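Local coordinates for protein ornithine aminotransferase (Plasmodium falciparum, PDB 3LG0) that catalyses the pyridoxal phosphate-dependent transfer of the delta-amino group of L-ornithine to 2-oxoglutarate, giving glutamate semialdehyde and L-glutamate, at residues A[269-274]-A[300-305]; A[58-63]-A[307-312]; A[105-110]-A[116-121]. All coordinates share one frame; numbering follows the deposited sequence.

Contact 1: A[269-274]-A[300-305]; sequences YPISAI and AAICVE
Ile302, Ile271, Cys303 and Tyr269 make a small, buried, wholly apolar junction in the large domain of a fold type I aminotransferase. There the loop leading into strand 272-276, the antiparallel strand of the seven-stranded sheet, passes beside helix 297-312. The loop brings Tyr269 level with Ile302 and Ile271 level with Cys303.

Ile302 spans the junction with both of its branches. From CB, the CG2 branch faces the neighbouring isoleucine: its methyl lies 4.2 Å from CD1 of Ile271. The other branch runs through CG1, which is anti to the carbonyl carbon (chi1 -72°), and carries CD1 out to the tyrosine. This terminal methyl sits at the root of the aromatic side chain, 3.8 Å from CB of Tyr269, and also touches the ring, obliquely, at 4.0 Å from CD1 of Tyr269. The two side chains cross at about a right angle. Beyond that root the phenol heads away from the helix. The ring meets that of Tyr269 of the second subunit, so the loop that packs on this helix also takes part in the dimer interface.

Ile302 also packs on Met71 of helix 65-77, and Cys303 on Cys93 of helix 88-101. Ile271, whose side chain lies about 9 Å from that of Lys262, the probable cofactor-binding lysine, also packs on Leu264 and Ser265, two and three residues after that lysine. With chi2 at 177° its chain runs out straight, setting CD1 against the backbone of the helix: the methyl is 3.9 Å from CB of Cys303 and 4.0 Å from N of Cys303.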
loop_
_atom_site.group_PDB
_atom_site.type_symbol
_atom_site.label_atom_id
_atom_site.label_comp_id
_atom_site.label_asym_id
_atom_site.label_seq_id
_atom_site.Cartn_x
_atom_site.Cartn_y
_atom_site.Cartn_z
ATOM N N TYR A 269 -9.500 -4.628 -2.076
ATOM C CA TYR A 269 -8.417 -4.427 -1.113
ATOM C C TYR A 269 -7.084 -4.355 -1.856
ATOM O O TYR A 269 -6.917 -5.021 -2.868
ATOM C CB TYR A 269 -8.390 -5.608 -0.138
ATOM C CG TYR A 269 -7.766 -5.308 1.203
ATOM C CD1 TYR A 269 -8.558 -4.936 2.287
ATOM C CD2 TYR A 269 -6.391 -5.380 1.384
ATOM C CE1 TYR A 269 -8.002 -4.657 3.510
ATOM C CE2 TYR A 269 -5.823 -5.105 2.612
ATOM C CZ TYR A 269 -6.635 -4.736 3.670
ATOM O OH TYR A 269 -6.083 -4.460 4.891
ATOM N N PRO A 270 -6.127 -3.546 -1.371
ATOM C CA PRO A 270 -4.804 -3.549 -2.030
ATOM C C PRO A 270 -3.982 -4.814 -1.696
ATOM O O PRO A 270 -3.561 -5.062 -0.545
ATOM C CB PRO A 270 -4.120 -2.293 -1.463
ATOM C CG PRO A 270 -5.206 -1.502 -0.804
ATOM C CD PRO A 270 -6.205 -2.523 -0.323
ATOM N N ILE A 271 -3.769 -5.645 -2.703
ATOM C CA ILE A 271 -3.004 -6.873 -2.493
ATOM C C ILE A 271 -2.033 -7.123 -3.644
ATOM O O ILE A 271 -2.370 -6.944 -4.804
ATOM C CB ILE A 271 -3.921 -8.116 -2.380
ATOM C CG1 ILE A 271 -5.126 -7.855 -1.462
ATOM C CG2 ILE A 271 -3.130 -9.333 -1.906
ATOM C CD1 ILE A 271 -6.072 -9.035 -1.399
ATOM N N SER A 272 -0.831 -7.568 -3.317
ATOM C CA SER A 272 0.120 -7.967 -4.334
ATOM C C SER A 272 0.905 -9.148 -3.770
ATOM O O SER A 272 0.810 -9.453 -2.573
ATOM C CB SER A 272 1.045 -6.795 -4.683
ATOM O OG SER A 272 1.917 -6.538 -3.609
ATOM N N ALA A 273 1.680 -9.805 -4.620
ATOM C CA ALA A 273 2.416 -11.003 -4.206
ATOM C C ALA A 273 3.629 -11.282 -5.089
ATOM O O ALA A 273 3.641 -10.967 -6.279
ATOM C CB ALA A 273 1.474 -12.249 -4.206
ATOM N N ILE A 274 4.630 -11.910 -4.487
ATOM C CA ILE A 274 5.730 -12.464 -5.219
ATOM C C ILE A 274 5.732 -13.986 -5.025
ATOM O O ILE A 274 5.624 -14.484 -3.902
ATOM C CB ILE A 274 7.061 -11.857 -4.761
ATOM C CG1 ILE A 274 7.147 -10.395 -5.184
ATOM C CG2 ILE A 274 8.224 -12.601 -5.365
ATOM C CD1 ILE A 274 8.293 -9.641 -4.501
ATOM N N ALA A 300 -5.852 -11.748 3.078
ATOM C CA ALA A 300 -5.615 -13.158 2.795
ATOM C C ALA A 300 -6.915 -13.859 2.396
ATOM O O ALA A 300 -6.943 -14.614 1.430
ATOM C CB ALA A 300 -4.973 -13.836 4.016
ATOM N N ALA A 301 -7.995 -13.588 3.126
ATOM C CA ALA A 301 -9.298 -14.188 2.823
ATOM C C ALA A 301 -9.876 -13.676 1.517
ATOM O O ALA A 301 -10.433 -14.455 0.738
ATOM C CB ALA A 301 -10.292 -13.955 3.966
ATOM N N ILE A 302 -9.756 -12.366 1.284
ATOM C CA ILE A 302 -10.259 -11.740 0.059
ATOM C C ILE A 302 -9.542 -12.308 -1.156
ATOM O O ILE A 302 -10.164 -12.624 -2.168
ATOM C CB ILE A 302 -10.077 -10.207 0.076
ATOM C CG1 ILE A 302 -11.047 -9.579 1.065
ATOM C CG2 ILE A 302 -10.271 -9.618 -1.324
ATOM C CD1 ILE A 302 -10.659 -8.197 1.497
ATOM N N CYS A 303 -8.224 -12.443 -1.040
ATOM C CA CYS A 303 -7.414 -12.943 -2.142
ATOM C C CYS A 303 -7.820 -14.357 -2.602
ATOM O O CYS A 303 -8.007 -14.592 -3.790
ATOM C CB CYS A 303 -5.914 -12.903 -1.803
ATOM S SG CYS A 303 -4.943 -13.661 -3.106
ATOM N N VAL A 304 -7.944 -15.300 -1.670
ATOM C CA VAL A 304 -8.380 -16.645 -2.033
ATOM C C VAL A 304 -9.735 -16.625 -2.748
ATOM O O VAL A 304 -9.902 -17.246 -3.787
ATOM C CB VAL A 304 -8.454 -17.585 -0.807
ATOM C CG1 VAL A 304 -9.018 -18.962 -1.222
ATOM C CG2 VAL A 304 -7.070 -17.747 -0.176
ATOM N N GLU A 305 -10.698 -15.897 -2.200
ATOM C CA GLU A 305 -12.016 -15.862 -2.805
ATOM C C GLU A 305 -12.006 -15.201 -4.182
ATOM O O GLU A 305 -12.712 -15.638 -5.087
ATOM C CB GLU A 305 -13.042 -15.181 -1.898
ATOM C CG GLU A 305 -14.445 -15.195 -2.489
ATOM C CD GLU A 305 -14.966 -16.615 -2.710
ATOM O OE1 GLU A 305 -14.555 -17.513 -1.950
ATOM O OE2 GLU A 305 -15.772 -16.836 -3.638
#

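Contact 2: A[58-63]-A[307-312]; sequences VNQGHC and LKVLIN
The amide nitrogen NE2 of Gln60, whose stem packs on Val309 and Leu310, is gripped by two backbone carbonyls. One is O of Ala306, in helix 297-312; the other is O of Ala263, next to Lys262, which by similarity carries the cofactor. A bend at chi2 (87°) folds the glutamine so that its amide reaches these carbonyls while its methylenes lie on the helix. CG of Gln60 is 3.9 Å from CG1 of Val309 and 4.1 Å from CD1 of Leu310; the glutamine crosses the leucine at about a right angle. The same leucine methyl reaches Asn59, with CD1 of Leu310 4.2 Å from CB of Asn59.

The loop is shaped by a type I turn from Val58 to Gly61, closed by a 2.9 Å bond from N of Gly61 to O of Val58. Gly61 takes a positive phi (94°) as the chain leaves the turn. The Asn59 amide has its partners outside the helix: OD1 accepts from NH2 of Arg241 and ND2 donates to O of Leu239.

Across the interface itself the touching atoms are all carbon, yet NE2 of Gln60 and both amide atoms of the buried Asn59 have hydrogen-bond partners. The two carbonyls on NE2 should fix the rotation of the Gln60 amide, joining the loop, the helix and the backbone beside the cofactor lysine.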
loop_
_atom_site.group_PDB
_atom_site.type_symbol
_atom_site.label_atom_id
_atom_site.label_comp_id
_atom_site.label_asym_id
_atom_site.label_seq_id
_atom_site.Cartn_x
_atom_site.Cartn_y
_atom_site.Cartn_z
ATOM N N VAL A 58 -10.511 -4.949 -11.255
ATOM C CA VAL A 58 -11.839 -5.576 -11.328
ATOM C C VAL A 58 -12.028 -6.489 -12.538
ATOM O O VAL A 58 -13.022 -6.392 -13.257
ATOM C CB VAL A 58 -13.032 -4.571 -11.169
ATOM C CG1 VAL A 58 -13.047 -4.005 -9.768
ATOM C CG2 VAL A 58 -12.987 -3.454 -12.193
ATOM N N ASN A 59 -11.062 -7.376 -12.753
ATOM C CA ASN A 59 -11.214 -8.443 -13.743
ATOM C C ASN A 59 -12.486 -9.256 -13.488
ATOM O O ASN A 59 -13.149 -9.676 -14.419
ATOM C CB ASN A 59 -10.010 -9.377 -13.713
ATOM C CG ASN A 59 -8.804 -8.792 -14.400
ATOM O OD1 ASN A 59 -8.844 -7.657 -14.884
ATOM N ND2 ASN A 59 -7.710 -9.570 -14.458
ATOM N N GLN A 60 -12.807 -9.476 -12.217
ATOM C CA GLN A 60 -14.000 -10.227 -11.840
ATOM C C GLN A 60 -15.279 -9.389 -11.968
ATOM O O GLN A 60 -16.374 -9.887 -11.725
ATOM C CB GLN A 60 -13.881 -10.754 -10.407
ATOM C CG GLN A 60 -12.690 -11.696 -10.131
ATOM C CD GLN A 60 -11.408 -10.949 -9.750
ATOM O OE1 GLN A 60 -11.258 -9.759 -10.015
ATOM N NE2 GLN A 60 -10.483 -11.654 -9.142
ATOM N N GLY A 61 -15.134 -8.122 -12.345
ATOM C CA GLY A 61 -16.268 -7.208 -12.430
ATOM C C GLY A 61 -16.430 -6.411 -11.148
ATOM O O GLY A 61 -15.997 -6.836 -10.079
ATOM N N HIS A 62 -17.052 -5.250 -11.240
ATOM C CA HIS A 62 -17.252 -4.430 -10.049
ATOM C C HIS A 62 -18.174 -5.085 -9.016
ATOM O O HIS A 62 -19.164 -5.737 -9.357
ATOM C CB HIS A 62 -17.828 -3.060 -10.414
ATOM C CG HIS A 62 -16.816 -2.088 -10.922
ATOM N ND1 HIS A 62 -16.626 -1.849 -12.266
ATOM C CD2 HIS A 62 -15.958 -1.267 -10.270
ATOM C CE1 HIS A 62 -15.687 -0.931 -12.420
ATOM N NE2 HIS A 62 -15.269 -0.560 -11.224
ATOM N N CYS A 63 -17.835 -4.881 -7.751
ATOM C CA CYS A 63 -18.662 -5.299 -6.620
ATOM C C CYS A 63 -19.155 -6.745 -6.691
ATOM O O CYS A 63 -20.332 -7.013 -6.491
ATOM C CB CYS A 63 -19.851 -4.355 -6.445
ATOM S SG CYS A 63 -19.397 -2.639 -5.990
ATOM N N LEU A 307 -9.669 -15.241 -6.415
ATOM C CA LEU A 307 -9.122 -16.145 -7.419
ATOM C C LEU A 307 -10.091 -17.312 -7.656
ATOM O O LEU A 307 -10.237 -17.795 -8.780
ATOM C CB LEU A 307 -7.718 -16.641 -7.026
ATOM C CG LEU A 307 -6.561 -15.629 -7.099
ATOM C CD1 LEU A 307 -5.231 -16.324 -7.309
ATOM C CD2 LEU A 307 -6.793 -14.650 -8.227
ATOM N N LYS A 308 -10.756 -17.762 -6.595
ATOM C CA LYS A 308 -11.793 -18.768 -6.748
ATOM C C LYS A 308 -12.881 -18.290 -7.709
ATOM O O LYS A 308 -13.328 -19.040 -8.571
ATOM C CB LYS A 308 -12.421 -19.133 -5.399
ATOM C CG LYS A 308 -11.650 -20.171 -4.591
ATOM C CD LYS A 308 -12.406 -20.482 -3.322
ATOM C CE LYS A 308 -11.506 -21.057 -2.224
ATOM N NZ LYS A 308 -10.781 -22.295 -2.634
ATOM N N VAL A 309 -13.317 -17.045 -7.547
ATOM C CA VAL A 309 -14.312 -16.473 -8.446
ATOM C C VAL A 309 -13.797 -16.440 -9.888
ATOM O O VAL A 309 -14.494 -16.827 -10.819
ATOM C CB VAL A 309 -14.743 -15.062 -7.981
ATOM C CG1 VAL A 309 -15.396 -14.289 -9.106
ATOM C CG2 VAL A 309 -15.677 -15.169 -6.792
ATOM N N LEU A 310 -12.570 -15.986 -10.075
ATOM C CA LEU A 310 -12.009 -15.912 -11.409
ATOM C C LEU A 310 -12.041 -17.280 -12.096
ATOM O O LEU A 310 -12.318 -17.393 -13.302
ATOM C CB LEU A 310 -10.576 -15.408 -11.335
ATOM C CG LEU A 310 -9.950 -14.992 -12.658
ATOM C CD1 LEU A 310 -10.299 -13.538 -12.926
ATOM C CD2 LEU A 310 -8.438 -15.180 -12.604
ATOM N N ILE A 311 -11.749 -18.312 -11.312
ATOM C CA ILE A 311 -11.597 -19.668 -11.820
ATOM C C ILE A 311 -12.947 -20.380 -11.975
ATOM O O ILE A 311 -13.229 -20.929 -13.029
ATOM C CB ILE A 311 -10.608 -20.479 -10.936
ATOM C CG1 ILE A 311 -9.176 -20.013 -11.221
ATOM C CG2 ILE A 311 -10.749 -21.973 -11.186
ATOM C CD1 ILE A 311 -8.135 -20.504 -10.227
ATOM N N ASN A 312 -13.774 -20.343 -10.932
ATOM C CA ASN A 312 -15.097 -20.960 -10.961
ATOM C C ASN A 312 -15.982 -20.419 -12.070
ATOM O O ASN A 312 -16.840 -21.131 -12.584
ATOM C CB ASN A 312 -15.821 -20.773 -9.625
ATOM C CG ASN A 312 -15.247 -21.627 -8.519
ATOM O OD1 ASN A 312 -14.439 -22.517 -8.763
ATOM N ND2 ASN A 312 -15.668 -21.357 -7.286
#

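Contact 3: A[105-110]-A[116-121]; sequences KVLMMN and SETAYK
Thr118 meets Leu107 and Met109 where strand 105-109 is followed by helix 112-129, a strand-turn-helix unit in the large domain of this fold type I enzyme. Alternate residues of the strand, Leu107 and Met109, point their side chains toward the helix, and the single threonine answers both.

The apolar part is a methyl-methyl touch. CD2 of Leu107 and CG2 of Thr118 come tip to tip at 4.1 Å. CG2 is put there because it stands anti to the backbone N of Thr118, with OG1 beside that nitrogen (chi1 -57°).

The thioether part is modelled closer. SD of Met109 lies 3.8 Å from CB of Thr118 and 3.5 Å from OG1 of Thr118. The modelled approach of CE of Met109 to that hydroxyl oxygen, 3.0 Å, is too short for ordinary packing. Since chi1 of Met109 (-9°) is nearly eclipsed, the exact place of the end of this side chain, SD as well as CE, is doubtful.

Hydrogen bonding stays within each element or goes to its neighbours. OG1 of Thr118 is bonded to O of Glu114 one helical turn back, so the hydroxyl is tied to its own helix, while the carboxylate of Glu114 accepts from N of Asn110 and links the helix start to the end of the strand. NZ of Lys105 makes a salt bridge with Asp278 and a hydrogen bond to O of Thr19 of the second subunit.

Strand 105-109 is outermost in the sheet within this chain, though Val106 makes backbone hydrogen bonds to the second subunit. It pairs with strand 272-276, whose Ile274 also packs on Thr118, has helix 88-101 against its Val106 and Met108 side chains, and takes helix 112-129 on the side of Leu107 and Met109.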
loop_
_atom_site.group_PDB
_atom_site.type_symbol
_atom_site.label_atom_id
_atom_site.label_comp_id
_atom_site.label_asym_id
_atom_site.label_seq_id
_atom_site.Cartn_x
_atom_site.Cartn_y
_atom_site.Cartn_z
ATOM N N LYS A 105 6.959 -20.970 -2.700
ATOM C CA LYS A 105 6.638 -19.946 -1.719
ATOM C C LYS A 105 6.009 -18.679 -2.294
ATOM O O LYS A 105 6.144 -18.371 -3.475
ATOM C CB LYS A 105 7.884 -19.625 -0.885
ATOM C CG LYS A 105 8.135 -20.660 0.224
ATOM C CD LYS A 105 9.392 -20.358 1.028
ATOM C CE LYS A 105 9.488 -21.256 2.254
ATOM N NZ LYS A 105 9.250 -22.679 1.867
ATOM N N VAL A 106 5.294 -17.959 -1.438
ATOM C CA VAL A 106 4.724 -16.681 -1.809
ATOM C C VAL A 106 4.946 -15.671 -0.683
ATOM O O VAL A 106 5.037 -16.029 0.499
ATOM C CB VAL A 106 3.212 -16.804 -2.151
ATOM C CG1 VAL A 106 2.400 -17.027 -0.904
ATOM C CG2 VAL A 106 2.708 -15.549 -2.897
ATOM N N LEU A 107 5.044 -14.406 -1.076
ATOM C CA LEU A 107 5.205 -13.288 -0.155
ATOM C C LEU A 107 4.111 -12.276 -0.465
ATOM O O LEU A 107 4.055 -11.757 -1.585
ATOM C CB LEU A 107 6.604 -12.693 -0.349
ATOM C CG LEU A 107 7.065 -11.337 0.186
ATOM C CD1 LEU A 107 6.365 -10.902 1.456
ATOM C CD2 LEU A 107 8.583 -11.413 0.387
ATOM N N MET A 108 3.227 -12.024 0.507
ATOM C CA MET A 108 2.080 -11.123 0.308
ATOM C C MET A 108 2.423 -9.688 0.687
ATOM O O MET A 108 2.978 -9.442 1.748
ATOM C CB MET A 108 0.859 -11.548 1.152
ATOM C CG MET A 108 0.379 -12.967 0.955
ATOM S SD MET A 108 -0.043 -13.365 -0.748
ATOM C CE MET A 108 -1.584 -12.467 -0.944
ATOM N N MET A 109 2.030 -8.742 -0.162
ATOM C CA MET A 109 2.198 -7.328 0.158
ATOM C C MET A 109 0.937 -6.545 -0.219
ATOM O O MET A 109 -0.091 -7.127 -0.546
ATOM C CB MET A 109 3.425 -6.797 -0.577
ATOM C CG MET A 109 4.199 -7.924 -1.224
ATOM S SD MET A 109 5.853 -7.462 -1.689
ATOM C CE MET A 109 6.311 -6.759 -0.096
ATOM N N ASN A 110 1.022 -5.227 -0.191
ATOM C CA ASN A 110 -0.139 -4.402 -0.482
ATOM C C ASN A 110 -0.203 -3.914 -1.931
ATOM O O ASN A 110 -1.217 -4.089 -2.607
ATOM C CB ASN A 110 -0.189 -3.220 0.469
ATOM C CG ASN A 110 0.057 -3.623 1.911
ATOM O OD1 ASN A 110 -0.740 -4.337 2.515
ATOM N ND2 ASN A 110 1.144 -3.137 2.474
ATOM N N SER A 116 7.303 -4.659 -6.887
ATOM C CA SER A 116 8.502 -4.303 -7.640
ATOM C C SER A 116 9.717 -4.103 -6.740
ATOM O O SER A 116 10.746 -4.727 -6.957
ATOM C CB SER A 116 8.264 -3.050 -8.494
ATOM O OG SER A 116 7.179 -3.284 -9.372
ATOM N N GLU A 117 9.602 -3.223 -5.749
ATOM C CA GLU A 117 10.746 -2.907 -4.889
ATOM C C GLU A 117 11.258 -4.137 -4.161
ATOM O O GLU A 117 12.458 -4.351 -4.054
ATOM C CB GLU A 117 10.394 -1.804 -3.883
ATOM C CG GLU A 117 10.057 -0.470 -4.531
ATOM C CD GLU A 117 11.201 0.092 -5.386
ATOM O OE1 GLU A 117 12.372 0.076 -4.931
ATOM O OE2 GLU A 117 10.921 0.560 -6.515
ATOM N N THR A 118 10.343 -4.951 -3.655
ATOM C CA THR A 118 10.730 -6.152 -2.945
ATOM C C THR A 118 11.383 -7.151 -3.898
ATOM O O THR A 118 12.322 -7.848 -3.526
ATOM C CB THR A 118 9.521 -6.806 -2.267
ATOM O OG1 THR A 118 8.915 -5.857 -1.388
ATOM C CG2 THR A 118 9.954 -8.062 -1.480
ATOM N N ALA A 119 10.874 -7.223 -5.123
ATOM C CA ALA A 119 11.495 -8.056 -6.142
ATOM C C ALA A 119 12.932 -7.628 -6.416
ATOM O O ALA A 119 13.793 -8.492 -6.552
ATOM C CB ALA A 119 10.683 -8.076 -7.428
ATOM N N TYR A 120 13.194 -6.318 -6.499
ATOM C CA TYR A 120 14.562 -5.840 -6.724
ATOM C C TYR A 120 15.467 -6.362 -5.616
ATOM O O TYR A 120 16.567 -6.856 -5.876
ATOM C CB TYR A 120 14.664 -4.306 -6.765
ATOM C CG TYR A 120 13.775 -3.645 -7.775
ATOM C CD1 TYR A 120 13.373 -4.318 -8.907
ATOM C CD2 TYR A 120 13.326 -2.349 -7.588
ATOM C CE1 TYR A 120 12.555 -3.732 -9.833
ATOM C CE2 TYR A 120 12.503 -1.744 -8.511
ATOM C CZ TYR A 120 12.117 -2.440 -9.639
ATOM O OH TYR A 120 11.292 -1.857 -10.588
ATOM N N LYS A 121 15.003 -6.244 -4.376
ATOM C CA LYS A 121 15.792 -6.684 -3.232
ATOM C C LYS A 121 16.000 -8.184 -3.267
ATOM O O LYS A 121 17.092 -8.673 -3.004
ATOM C CB LYS A 121 15.130 -6.275 -1.921
ATOM C CG LYS A 121 15.050 -4.762 -1.736
ATOM C CD LYS A 121 14.428 -4.392 -0.400
ATOM C CE LYS A 121 14.371 -2.883 -0.214
ATOM N NZ LYS A 121 13.656 -2.532 1.046
#

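From the N terminus, loop 58-63 comes first and waits some 240 residues for its partner 307-312, so contact 2 encloses both of the others. Contact 3 closes almost at once, over the first turn of helix 112-129. Contact 1 then opens and closes further on, in series with contact 3. Contacts 1 and 2 use successive turns of helix 297-312, with centres 12 Å apart, and tie it to the run into strand 272-276 and to loop 58-63, close to the probable cofactor lysine. Contact 3 joins strand 105-109 to helix 112-129. Contacts 1 and 3 meet in the sheet, where N of Met109 probably bonds to O of Ser272 (2.8 Å). All three touch the second subunit.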